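Local coordinates for vacuolar aminopeptidase 1 (Saccharomyces cerevisiae, PDB 5JGF), which removes amino acids, preferably neutral or hydrophobic ones, one at a time from the N terminus of peptides and proteins in the yeast vacuole, using zinc as cofactor, at residues A72-K77 with K279-E284; K83-I88 with F289-L294; N337-S342 with K461-V466. All blocks are in the same frame, centred on the assembly; numbering follows the deposited sequence.

Interaction 1: residues A72-K77 with K279-E284; sequences AFILGK and KDVNTE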
ATOM      1  N   ALA D  72      30.251 -22.480  44.609  1.00 14.99           N
ATOM      2  CA  ALA D  72      31.238 -23.379  45.192  1.00 15.31           C
ATOM      3  C   ALA D  72      32.517 -22.572  45.287  1.00 16.23           C
ATOM      4  O   ALA D  72      32.867 -21.848  44.352  1.00 15.75           O
ATOM      5  CB  ALA D  72      31.447 -24.590  44.297  1.00 14.00           C
ATOM      6  N   PHE D  73      33.216 -22.674  46.412  1.00 16.77           N
ATOM      7  CA  PHE D  73      34.444 -21.919  46.558  1.00 15.09           C
ATOM      8  C   PHE D  73      35.517 -22.606  47.389  1.00 16.29           C
ATOM      9  O   PHE D  73      35.234 -23.482  48.210  1.00 15.57           O
ATOM     10  CB  PHE D  73      34.142 -20.523  47.122  1.00 16.62           C
ATOM     11  CG  PHE D  73      33.390 -20.527  48.431  1.00 19.94           C
ATOM     12  CD1 PHE D  73      34.053 -20.275  49.630  1.00 20.49           C
ATOM     13  CD2 PHE D  73      32.013 -20.737  48.461  1.00 18.59           C
ATOM     14  CE1 PHE D  73      33.353 -20.223  50.841  1.00 20.66           C
ATOM     15  CE2 PHE D  73      31.305 -20.687  49.664  1.00 20.82           C
ATOM     16  CZ  PHE D  73      31.978 -20.428  50.857  1.00 17.58           C
ATOM     17  N   ILE D  74      36.755 -22.203  47.132  1.00 16.41           N
ATOM     18  CA  ILE D  74      37.925 -22.731  47.817  1.00 16.82           C
ATOM     19  C   ILE D  74      38.649 -21.527  48.403  1.00 17.51           C
ATOM     20  O   ILE D  74      39.058 -20.624  47.671  1.00 18.02           O
ATOM     21  CB  ILE D  74      38.862 -23.451  46.833  1.00 17.25           C
ATOM     22  CG1 ILE D  74      38.072 -24.489  46.030  1.00 16.28           C
ATOM     23  CG2 ILE D  74      40.004 -24.123  47.595  1.00 17.29           C
ATOM     24  CD1 ILE D  74      38.867 -25.124  44.903  1.00 19.28           C
ATOM     25  N   LEU D  75      38.799 -21.515  49.724  1.00 17.07           N
ATOM     26  CA  LEU D  75      39.454 -20.413  50.416  1.00 17.06           C
ATOM     27  C   LEU D  75      40.730 -20.898  51.096  1.00 19.24           C
ATOM     28  O   LEU D  75      40.690 -21.787  51.943  1.00 18.95           O
ATOM     29  CB  LEU D  75      38.493 -19.822  51.451  1.00 17.58           C
ATOM     30  CG  LEU D  75      38.969 -18.685  52.363  1.00 18.41           C
ATOM     31  CD1 LEU D  75      39.476 -17.505  51.542  1.00 18.53           C
ATOM     32  CD2 LEU D  75      37.815 -18.259  53.252  1.00 18.45           C
ATOM     33  N   GLY D  76      41.858 -20.308  50.716  1.00 18.92           N
ATOM     34  CA  GLY D  76      43.130 -20.711  51.287  1.00 19.60           C
ATOM     35  C   GLY D  76      43.427 -20.086  52.636  1.00 19.17           C
ATOM     36  O   GLY D  76      43.090 -18.930  52.886  1.00 19.28           O
ATOM     37  N   LYS D  77      44.070 -20.856  53.505  1.00 21.07           N
ATOM     38  CA  LYS D  77      44.421 -20.385  54.838  1.00 21.02           C
ATOM     39  C   LYS D  77      45.264 -19.119  54.777  1.00 20.11           C
ATOM     40  O   LYS D  77      45.165 -18.257  55.649  1.00 20.69           O
ATOM     41  CB  LYS D  77      45.191 -21.473  55.591  1.00 24.20           C
ATOM     42  CG  LYS D  77      45.720 -21.038  56.949  1.00 26.62           C
ATOM     43  CD  LYS D  77      46.515 -22.156  57.606  1.00 30.04           C
ATOM     44  CE  LYS D  77      47.145 -21.695  58.914  1.00 31.50           C
ATOM     45  NZ  LYS D  77      48.020 -22.753  59.502  1.00 34.44           N
ATOM     46  N   LYS D 279      41.320 -30.940  43.501  1.00 24.71           N
ATOM     47  CA  LYS D 279      41.961 -32.197  43.871  1.00 28.46           C
ATOM     48  C   LYS D 279      43.407 -32.015  44.317  1.00 30.79           C
ATOM     49  O   LYS D 279      43.887 -32.742  45.187  1.00 32.06           O
ATOM     50  CB  LYS D 279      41.901 -33.181  42.700  1.00 26.91           C
ATOM     51  N   ASP D 280      44.101 -31.047  43.727  1.00 31.16           N
ATOM     52  CA  ASP D 280      45.495 -30.815  44.081  1.00 33.06           C
ATOM     53  C   ASP D 280      45.711 -29.585  44.940  1.00 32.03           C
ATOM     54  O   ASP D 280      46.849 -29.175  45.161  1.00 32.51           O
ATOM     55  CB  ASP D 280      46.350 -30.691  42.821  1.00 35.85           C
ATOM     56  CG  ASP D 280      46.370 -31.962  42.014  1.00 39.84           C
ATOM     57  OD1 ASP D 280      46.391 -33.049  42.632  1.00 42.53           O
ATOM     58  OD2 ASP D 280      46.373 -31.880  40.769  1.00 41.25           O
ATOM     59  N   VAL D 281      44.630 -28.997  45.432  1.00 31.02           N
ATOM     60  CA  VAL D 281      44.759 -27.812  46.260  1.00 30.00           C
ATOM     61  C   VAL D 281      44.692 -28.128  47.741  1.00 30.09           C
ATOM     62  O   VAL D 281      43.751 -28.780  48.197  1.00 29.69           O
ATOM     63  CB  VAL D 281      43.646 -26.792  45.984  1.00 28.54           C
ATOM     64  CG1 VAL D 281      43.729 -25.660  46.996  1.00 27.50           C
ATOM     65  CG2 VAL D 281      43.782 -26.254  44.577  1.00 28.81           C
ATOM     66  N   ASN D 282      45.685 -27.690  48.506  1.00 29.13           N
ATOM     67  CA  ASN D 282      45.603 -27.913  49.942  1.00 26.18           C
ATOM     68  C   ASN D 282      45.376 -26.530  50.520  1.00 26.81           C
ATOM     69  O   ASN D 282      46.233 -25.645  50.437  1.00 27.71           O
ATOM     70  CB  ASN D 282      46.865 -28.557  50.523  1.00 30.87           C
ATOM     71  CG  ASN D 282      46.708 -28.869  51.999  1.00 27.19           C
ATOM     72  OD1 ASN D 282      46.695 -27.957  52.833  1.00 31.57           O
ATOM     73  ND2 ASN D 282      46.539 -30.152  52.329  1.00 29.49           N
ATOM     74  N   THR D 283      44.185 -26.348  51.073  1.00 28.66           N
ATOM     75  CA  THR D 283      43.792 -25.076  51.641  1.00 29.46           C
ATOM     76  C   THR D 283      44.689 -24.605  52.776  1.00 29.10           C
ATOM     77  O   THR D 283      44.759 -23.412  53.052  1.00 28.83           O
ATOM     78  CB  THR D 283      42.338 -25.144  52.105  1.00 30.05           C
ATOM     79  OG1 THR D 283      42.145 -26.319  52.902  1.00 33.53           O
ATOM     80  CG2 THR D 283      41.421 -25.224  50.883  1.00 30.88           C
ATOM     81  N   GLU D 284      45.389 -25.529  53.427  1.00 31.14           N
ATOM     82  CA  GLU D 284      46.284 -25.162  54.527  1.00 33.37           C
ATOM     83  C   GLU D 284      47.494 -24.386  54.013  1.00 32.61           C
ATOM     84  O   GLU D 284      48.083 -23.582  54.738  1.00 31.71           O
ATOM     85  CB  GLU D 284      46.769 -26.421  55.253  1.00 36.91           C
ATOM     86  CG  GLU D 284      45.650 -27.296  55.784  1.00 44.18           C
ATOM     87  CD  GLU D 284      45.317 -27.003  57.232  1.00 48.18           C
ATOM     88  OE1 GLU D 284      46.111 -27.402  58.110  1.00 50.72           O
ATOM     89  OE2 GLU D 284      44.271 -26.372  57.491  1.00 50.04           O
TER

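Interaction 2: residues K83-I88 with F289-L294; sequences KGVGVI and FSTVTL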
ATOM      1  N   LYS D  83      45.151 -10.635  47.174  1.00 18.39           N
ATOM      2  CA  LYS D  83      45.186 -11.780  46.269  1.00 18.82           C
ATOM      3  C   LYS D  83      43.939 -11.835  45.386  1.00 18.05           C
ATOM      4  O   LYS D  83      43.913 -12.532  44.367  1.00 16.65           O
ATOM      5  CB  LYS D  83      45.311 -13.076  47.067  1.00 19.32           C
ATOM      6  CG  LYS D  83      46.722 -13.321  47.584  1.00 21.57           C
ATOM      7  CD  LYS D  83      47.653 -13.594  46.415  1.00 24.58           C
ATOM      8  CE  LYS D  83      49.097 -13.712  46.845  1.00 28.72           C
ATOM      9  NZ  LYS D  83      49.954 -14.059  45.675  1.00 28.31           N
ATOM     10  N   GLY D  84      42.912 -11.095  45.789  1.00 17.61           N
ATOM     11  CA  GLY D  84      41.673 -11.060  45.035  1.00 17.96           C
ATOM     12  C   GLY D  84      40.970 -12.401  44.974  1.00 19.14           C
ATOM     13  O   GLY D  84      41.285 -13.322  45.733  1.00 19.21           O
ATOM     14  N   VAL D  85      40.007 -12.513  44.064  1.00 17.40           N
ATOM     15  CA  VAL D  85      39.252 -13.745  43.899  1.00 15.66           C
ATOM     16  C   VAL D  85      39.248 -14.160  42.428  1.00 16.46           C
ATOM     17  O   VAL D  85      39.096 -13.316  41.542  1.00 15.75           O
ATOM     18  CB  VAL D  85      37.786 -13.564  44.368  1.00 15.90           C
ATOM     19  CG1 VAL D  85      37.046 -14.887  44.302  1.00 15.37           C
ATOM     20  CG2 VAL D  85      37.758 -13.000  45.784  1.00 15.16           C
ATOM     21  N   GLY D  86      39.443 -15.454  42.179  1.00 13.98           N
ATOM     22  CA  GLY D  86      39.428 -15.981  40.823  1.00 14.59           C
ATOM     23  C   GLY D  86      38.035 -16.545  40.640  1.00 14.42           C
ATOM     24  O   GLY D  86      37.687 -17.552  41.259  1.00 13.11           O
ATOM     25  N   VAL D  87      37.241 -15.908  39.783  1.00 14.69           N
ATOM     26  CA  VAL D  87      35.851 -16.309  39.591  1.00 14.31           C
ATOM     27  C   VAL D  87      35.417 -16.745  38.196  1.00 13.67           C
ATOM     28  O   VAL D  87      35.868 -16.196  37.192  1.00 14.82           O
ATOM     29  CB  VAL D  87      34.898 -15.139  39.956  1.00 13.32           C
ATOM     30  CG1 VAL D  87      33.446 -15.587  39.832  1.00 13.13           C
ATOM     31  CG2 VAL D  87      35.198 -14.613  41.353  1.00 12.95           C
ATOM     32  N   ILE D  88      34.531 -17.735  38.150  1.00 13.44           N
ATOM     33  CA  ILE D  88      33.927 -18.147  36.889  1.00 14.39           C
ATOM     34  C   ILE D  88      32.432 -18.109  37.170  1.00 13.20           C
ATOM     35  O   ILE D  88      31.939 -18.802  38.065  1.00 12.57           O
ATOM     36  CB  ILE D  88      34.291 -19.575  36.430  1.00 14.11           C
ATOM     37  CG1 ILE D  88      35.779 -19.673  36.096  1.00 15.52           C
ATOM     38  CG2 ILE D  88      33.484 -19.914  35.164  1.00 15.38           C
ATOM     39  CD1 ILE D  88      36.187 -21.024  35.527  1.00 13.44           C
ATOM     40  N   PHE D 289      41.633 -17.614  46.628  1.00 18.16           N
ATOM     41  CA  PHE D 289      40.197 -17.676  46.892  1.00 16.85           C
ATOM     42  C   PHE D 289      39.637 -17.889  45.483  1.00 17.43           C
ATOM     43  O   PHE D 289      39.716 -16.993  44.640  1.00 17.45           O
ATOM     44  CB  PHE D 289      39.702 -16.347  47.482  1.00 16.24           C
ATOM     45  CG  PHE D 289      38.292 -16.392  48.041  1.00 17.07           C
ATOM     46  CD1 PHE D 289      37.867 -15.422  48.944  1.00 17.33           C
ATOM     47  CD2 PHE D 289      37.390 -17.382  47.651  1.00 18.91           C
ATOM     48  CE1 PHE D 289      36.568 -15.432  49.455  1.00 19.82           C
ATOM     49  CE2 PHE D 289      36.086 -17.401  48.157  1.00 19.83           C
ATOM     50  CZ  PHE D 289      35.674 -16.426  49.060  1.00 19.25           C
ATOM     51  N   SER D 290      39.105 -19.081  45.231  1.00 16.81           N
ATOM     52  CA  SER D 290      38.567 -19.434  43.917  1.00 16.27           C
ATOM     53  C   SER D 290      37.100 -19.821  44.006  1.00 16.82           C
ATOM     54  O   SER D 290      36.657 -20.370  45.012  1.00 15.56           O
ATOM     55  CB  SER D 290      39.353 -20.614  43.332  1.00 16.64           C
ATOM     56  OG  SER D 290      40.743 -20.342  43.294  1.00 16.49           O
ATOM     57  N   THR D 291      36.342 -19.546  42.950  1.00 15.65           N
ATOM     58  CA  THR D 291      34.933 -19.897  42.964  1.00 14.23           C
ATOM     59  C   THR D 291      34.294 -20.019  41.594  1.00 14.88           C
ATOM     60  O   THR D 291      34.702 -19.365  40.638  1.00 13.05           O
ATOM     61  CB  THR D 291      34.089 -18.864  43.755  1.00 15.58           C
ATOM     62  OG1 THR D 291      32.696 -19.185  43.624  1.00 14.68           O
ATOM     63  CG2 THR D 291      34.306 -17.458  43.216  1.00 14.32           C
ATOM     64  N   VAL D 292      33.302 -20.895  41.520  1.00 15.43           N
ATOM     65  CA  VAL D 292      32.497 -21.057  40.326  1.00 14.86           C
ATOM     66  C   VAL D 292      31.107 -20.809  40.890  1.00 14.24           C
ATOM     67  O   VAL D 292      30.662 -21.514  41.797  1.00 13.62           O
ATOM     68  CB  VAL D 292      32.537 -22.477  39.737  1.00 13.51           C
ATOM     69  CG1 VAL D 292      31.429 -22.620  38.682  1.00 15.48           C
ATOM     70  CG2 VAL D 292      33.886 -22.740  39.094  1.00 13.95           C
ATOM     71  N   THR D 293      30.439 -19.777  40.394  1.00 13.08           N
ATOM     72  CA  THR D 293      29.103 -19.470  40.859  1.00 12.81           C
ATOM     73  C   THR D 293      28.161 -19.642  39.675  1.00 14.32           C
ATOM     74  O   THR D 293      28.407 -19.107  38.592  1.00 12.42           O
ATOM     75  CB  THR D 293      29.037 -18.047  41.437  1.00 14.22           C
ATOM     76  OG1 THR D 293      29.906 -17.969  42.580  1.00 15.95           O
ATOM     77  CG2 THR D 293      27.620 -17.705  41.875  1.00 13.71           C
ATOM     78  N   LEU D 294      27.105 -20.421  39.901  1.00 13.73           N
ATOM     79  CA  LEU D 294      26.108 -20.748  38.887  1.00 13.92           C
ATOM     80  C   LEU D 294      24.802 -20.021  39.181  1.00 14.46           C
ATOM     81  O   LEU D 294      24.224 -20.175  40.260  1.00 12.35           O
ATOM     82  CB  LEU D 294      25.878 -22.259  38.879  1.00 13.29           C
ATOM     83  CG  LEU D 294      27.161 -23.089  38.757  1.00 13.58           C
ATOM     84  CD1 LEU D 294      26.817 -24.570  38.822  1.00 14.40           C
ATOM     85  CD2 LEU D 294      27.878 -22.754  37.454  1.00 12.96           C
TER
HETATM   86  O   HOH W   1      42.830 -15.434  44.935  1.00 18.69           O

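Interaction 3: residues N337-S342 with K461-V466; sequences NSIILS and KHWRSV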
ATOM      1  N   ASN D 337      41.515  -6.494  42.882  1.00 14.61           N
ATOM      2  CA  ASN D 337      42.543  -7.472  42.535  1.00 16.10           C
ATOM      3  C   ASN D 337      41.985  -8.789  42.003  1.00 15.98           C
ATOM      4  O   ASN D 337      42.720  -9.764  41.880  1.00 15.17           O
ATOM      5  CB  ASN D 337      43.414  -7.769  43.763  1.00 17.01           C
ATOM      6  CG  ASN D 337      44.362  -6.635  44.095  1.00 18.23           C
ATOM      7  OD1 ASN D 337      45.346  -6.406  43.388  1.00 17.01           O
ATOM      8  ND2 ASN D 337      44.068  -5.911  45.171  1.00 17.50           N
ATOM      9  N   SER D 338      40.696  -8.811  41.672  1.00 16.57           N
ATOM     10  CA  SER D 338      40.053 -10.028  41.185  1.00 14.81           C
ATOM     11  C   SER D 338      39.858 -10.090  39.672  1.00 15.21           C
ATOM     12  O   SER D 338      39.940  -9.081  38.975  1.00 14.71           O
ATOM     13  CB  SER D 338      38.681 -10.193  41.849  1.00 15.22           C
ATOM     14  OG  SER D 338      38.772 -10.196  43.266  1.00 14.26           O
ATOM     15  N   ILE D 339      39.605 -11.297  39.177  1.00 14.92           N
ATOM     16  CA  ILE D 339      39.337 -11.524  37.761  1.00 13.57           C
ATOM     17  C   ILE D 339      38.103 -12.411  37.683  1.00 15.12           C
ATOM     18  O   ILE D 339      38.066 -13.495  38.266  1.00 14.71           O
ATOM     19  CB  ILE D 339      40.507 -12.240  37.036  1.00 14.75           C
ATOM     20  CG1 ILE D 339      41.678 -11.272  36.825  1.00 14.66           C
ATOM     21  CG2 ILE D 339      40.026 -12.782  35.684  1.00 16.52           C
ATOM     22  CD1 ILE D 339      41.359 -10.083  35.927  1.00 13.09           C
ATOM     23  N   ILE D 340      37.081 -11.939  36.979  1.00 13.53           N
ATOM     24  CA  ILE D 340      35.863 -12.714  36.829  1.00 12.92           C
ATOM     25  C   ILE D 340      35.729 -13.161  35.382  1.00 14.55           C
ATOM     26  O   ILE D 340      35.822 -12.346  34.465  1.00 14.16           O
ATOM     27  CB  ILE D 340      34.600 -11.888  37.179  1.00 12.42           C
ATOM     28  CG1 ILE D 340      34.652 -11.422  38.638  1.00 14.48           C
ATOM     29  CG2 ILE D 340      33.348 -12.731  36.941  1.00 13.27           C
ATOM     30  CD1 ILE D 340      33.461 -10.548  39.047  1.00 11.83           C
ATOM     31  N   LEU D 341      35.546 -14.458  35.176  1.00 13.27           N
ATOM     32  CA  LEU D 341      35.332 -14.957  33.830  1.00 14.81           C
ATOM     33  C   LEU D 341      33.835 -15.193  33.756  1.00 13.93           C
ATOM     34  O   LEU D 341      33.302 -16.042  34.468  1.00 15.36           O
ATOM     35  CB  LEU D 341      36.059 -16.286  33.570  1.00 14.44           C
ATOM     36  CG  LEU D 341      37.590 -16.349  33.587  1.00 14.14           C
ATOM     37  CD1 LEU D 341      38.040 -17.690  33.010  1.00 14.62           C
ATOM     38  CD2 LEU D 341      38.176 -15.206  32.769  1.00 13.81           C
ATOM     39  N   SER D 342      33.151 -14.407  32.933  1.00 13.39           N
ATOM     40  CA  SER D 342      31.718 -14.579  32.743  1.00 13.47           C
ATOM     41  C   SER D 342      31.652 -15.592  31.607  1.00 15.09           C
ATOM     42  O   SER D 342      31.841 -15.239  30.445  1.00 13.87           O
ATOM     43  CB  SER D 342      31.073 -13.260  32.312  1.00 13.88           C
ATOM     44  OG  SER D 342      29.716 -13.460  31.965  1.00 14.11           O
ATOM     45  N   LYS D 461      44.553 -22.443  37.926  1.00 18.82           N
ATOM     46  CA  LYS D 461      45.952 -22.683  38.248  1.00 21.92           C
ATOM     47  C   LYS D 461      46.861 -21.476  38.056  1.00 22.43           C
ATOM     48  O   LYS D 461      47.702 -21.187  38.909  1.00 20.98           O
ATOM     49  CB  LYS D 461      46.509 -23.823  37.394  1.00 24.54           C
ATOM     50  CG  LYS D 461      46.028 -25.209  37.750  1.00 29.38           C
ATOM     51  CD  LYS D 461      46.620 -26.217  36.774  1.00 35.07           C
ATOM     52  CE  LYS D 461      46.263 -27.643  37.144  1.00 38.16           C
ATOM     53  NZ  LYS D 461      46.754 -28.611  36.120  1.00 41.56           N
ATOM     54  N   HIS D 462      46.678 -20.753  36.954  1.00 21.66           N
ATOM     55  CA  HIS D 462      47.573 -19.645  36.639  1.00 22.88           C
ATOM     56  C   HIS D 462      47.077 -18.200  36.549  1.00 20.00           C
ATOM     57  O   HIS D 462      47.882 -17.308  36.290  1.00 17.56           O
ATOM     58  CB  HIS D 462      48.296 -19.978  35.330  1.00 27.43           C
ATOM     59  CG  HIS D 462      48.825 -21.379  35.273  1.00 33.87           C
ATOM     60  ND1 HIS D 462      48.438 -22.280  34.303  1.00 36.95           N
ATOM     61  CD2 HIS D 462      49.706 -22.034  36.065  1.00 36.91           C
ATOM     62  CE1 HIS D 462      49.059 -23.429  34.500  1.00 39.48           C
ATOM     63  NE2 HIS D 462      49.835 -23.307  35.563  1.00 39.29           N
ATOM     64  N   TRP D 463      45.792 -17.937  36.761  1.00 17.76           N
ATOM     65  CA  TRP D 463      45.329 -16.554  36.629  1.00 16.70           C
ATOM     66  C   TRP D 463      46.024 -15.565  37.564  1.00 17.92           C
ATOM     67  O   TRP D 463      46.344 -14.447  37.161  1.00 17.20           O
ATOM     68  CB  TRP D 463      43.811 -16.450  36.828  1.00 14.90           C
ATOM     69  CG  TRP D 463      43.381 -16.379  38.258  1.00 14.11           C
ATOM     70  CD1 TRP D 463      43.081 -17.426  39.080  1.00 13.97           C
ATOM     71  CD2 TRP D 463      43.240 -15.195  39.048  1.00 15.06           C
ATOM     72  NE1 TRP D 463      42.761 -16.966  40.335  1.00 15.57           N
ATOM     73  CE2 TRP D 463      42.854 -15.601  40.344  1.00 15.53           C
ATOM     74  CE3 TRP D 463      43.406 -13.827  38.788  1.00 16.00           C
ATOM     75  CZ2 TRP D 463      42.628 -14.686  41.381  1.00 16.80           C
ATOM     76  CZ3 TRP D 463      43.181 -12.917  39.819  1.00 17.89           C
ATOM     77  CH2 TRP D 463      42.796 -13.355  41.100  1.00 16.39           C
ATOM     78  N   ARG D 464      46.254 -15.966  38.810  1.00 17.30           N
ATOM     79  CA  ARG D 464      46.893 -15.069  39.771  1.00 19.63           C
ATOM     80  C   ARG D 464      48.295 -14.680  39.308  1.00 19.72           C
ATOM     81  O   ARG D 464      48.654 -13.502  39.320  1.00 20.27           O
ATOM     82  CB  ARG D 464      46.952 -15.725  41.157  1.00 17.45           C
ATOM     83  CG  ARG D 464      47.445 -14.813  42.285  1.00 17.41           C
ATOM     84  CD  ARG D 464      46.572 -13.571  42.463  1.00 15.42           C
ATOM     85  NE  ARG D 464      47.034 -12.447  41.653  1.00 15.62           N
ATOM     86  CZ  ARG D 464      46.403 -11.280  41.546  1.00 17.26           C
ATOM     87  NH1 ARG D 464      45.264 -11.066  42.193  1.00 16.42           N
ATOM     88  NH2 ARG D 464      46.919 -10.317  40.796  1.00 18.31           N
ATOM     89  N   SER D 465      49.074 -15.669  38.882  1.00 21.32           N
ATOM     90  CA  SER D 465      50.435 -15.426  38.414  1.00 24.34           C
ATOM     91  C   SER D 465      50.470 -14.538  37.174  1.00 25.12           C
ATOM     92  O   SER D 465      51.360 -13.701  37.025  1.00 24.85           O
ATOM     93  CB  SER D 465      51.135 -16.753  38.111  1.00 25.89           C
ATOM     94  OG  SER D 465      52.446 -16.529  37.625  1.00 31.22           O
ATOM     95  N   VAL D 466      49.503 -14.721  36.281  1.00 24.90           N
ATOM     96  CA  VAL D 466      49.444 -13.921  35.062  1.00 24.30           C
ATOM     97  C   VAL D 466      49.002 -12.487  35.337  1.00 23.68           C
ATOM     98  O   VAL D 466      49.598 -11.538  34.826  1.00 23.26           O
ATOM     99  CB  VAL D 466      48.480 -14.546  34.021  1.00 24.36           C
ATOM    100  CG1 VAL D 466      48.307 -13.601  32.836  1.00 24.41           C
ATOM    101  CG2 VAL D 466      49.025 -15.881  33.545  1.00 23.63           C
TER
HETATM  102  O   HOH W   2      45.806  -7.823  40.999  1.00 23.08           O

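Interaction 1: residues A72-K77 with K279-E284
Apolar contact begins where Ile74 and Thr283 meet through their methyls, CG2 of Ile74 lying 3.7 Å from CG2 of Thr283 as the two side chains cross at about a right angle. Chi1 of -52° lays Ile74 CG1 beside the backbone N and leaves CG2 anti to that N, where it also reaches Val281 CG1 at 4.1 Å. The Thr283 methyl is shared as well: its CG2 lies 3.7 Å from Leu75 O. The polar part is a single backbone hydrogen bond, from Lys77 N to Thr283 O, short at 2.7 Å and nearly straight (171° at the hydrogen). It fastens the backbone just after Gly76 to the loop 279-284. Past this bond the extended Lys77 side chain runs along the loop backbone, CD passing 3.6 Å from Glu284 O, before its end leads away. The opposite charges stay apart: Lys77 NZ is 5.2 Å from Glu284 OE1, too far for an ion pair, so any attraction is probably weak. The contact is thus sheltered around Ile74 and exposed at Lys77 and Glu284. In the fold, residues 279-284 follow helix 261-278, whose Leu274, Tyr277 and Ala278 also pack on Ile74. Phe73 and Leu75 of strand 69-76, which pairs antiparallel with strands 58-65 and 289-295, pack on helix 312-324.

Interaction 2: residues K83-I88 with F289-L294
Val85 and Phe289 are brought side by side by similar first torsions: Val85 CG1 and Phe289 CG each stand opposite the backbone N of their residue (chi1 -175° and -169°), and both side chains point the same way. They belong to two segments that pair as parallel strands in the middle of the mixed sheet of the M18 peptidase fold; the N-to-C directions of 86-88 and 289-294 differ by 14°. Val85 CG1 comes over one face of the phenyl ring, while its CG2 lies 4.0 Å from Phe289 CD1. In Thr291, OG1 stands anti to the backbone N and bonds to Ala72 O, leaving CG2 between the backbone N and the carbonyl carbon, where it meets Val87 CG2 at 3.5 Å. Gly86 and Ile88 carry the pairing on one side, each straddling its opposite number, Ser290 or Val292: Gly86 N bonds to Phe289 O (2.9 Å) and Gly86 O accepts from Thr291 N, then Ile88 N bonds to Thr291 O (3.0 Å) and Ile88 O accepts from Thr293 N. The Val87 backbone turns the other way, to Ile339 and Leu341. Helices pack on both faces: Val87 and Thr291 meet Leu313 of helix 312-324, whereas Ile88 and Val292 meet helices 261-278 and 448-468. The side chain of Ile88 is about 12 Å from a bound zinc ion. Next to the hydrogen bond from Gly86 N to Phe289 O, one water bridges the two segments, accepting from Phe289 N at 3.0 Å and donating to Gly84 O at 2.7 Å.

Interaction 3: residues N337-S342 with K461-V466
The indole of Trp463 meets the strand entrance with its edge: Asn337 O lies near the ring plane, 3.7 Å from CH2. One face of the same ring is covered by CB of the next residue, Arg464, and the indole also stacks with the ring of Phe459. Ile339 comes in obliquely, CG1 3.7 Å from CE3 of Trp463, the two side chains sliding past each other in opposite directions. With chi1 83°, CG of Trp463 sits between the backbone N and the carbonyl carbon, an orientation that carries the indole from helix 448-468 toward strand 339-347. Through this ring the C-terminal helix packs on the mixed sheet at the start of that strand, away from the zinc site. The second flat group, the Arg464 guanidinium, is approached at its edge by Asn337 O and by a water. NH1 makes a weak, bent hydrogen bond to Asn337 O (2.9 Å, 129° at the hydrogen), its stronger partner being Lys83 O. From NH2 the water, 2.7 Å away, leads on to Asn337 OD1 at 2.8 Å. Asn337 ND2 binds Thr333 O and also Lys47 O of a neighbouring subunit, so both ends of the amide are engaged. Replacing Trp463 by an alanine would probably open a gap beside Ile339 and leave Phe459 without its stacking partner. The guanidinium charge, paired with Asp468 through NH2, is likely to be eased further by the Lys83 and Asn337 carbonyls, while the indole edge offers Asn337 O only weakly polar C-H groups.

In the fold
From the N terminus, residues 72-77, on strand 69-76, come first and then 83-88, whose partners follow some 200 residues later in the same order, 279-284 and 289-294. Interactions 1 and 2 therefore cross, and the long excursion they close includes the whole six-stranded antiparallel sheet and helix 261-278. Interaction 3 opens afterwards, closing a separate loop of 118 residues between strand 339-347 and the C-terminal helix 448-468. All three reach the same mixed sheet. Ile74 N pairs with Ser290 O to join interactions 1 and 2, and Val87 O with Leu341 N joins interactions 2 and 3; interactions 1 and 3 do not touch.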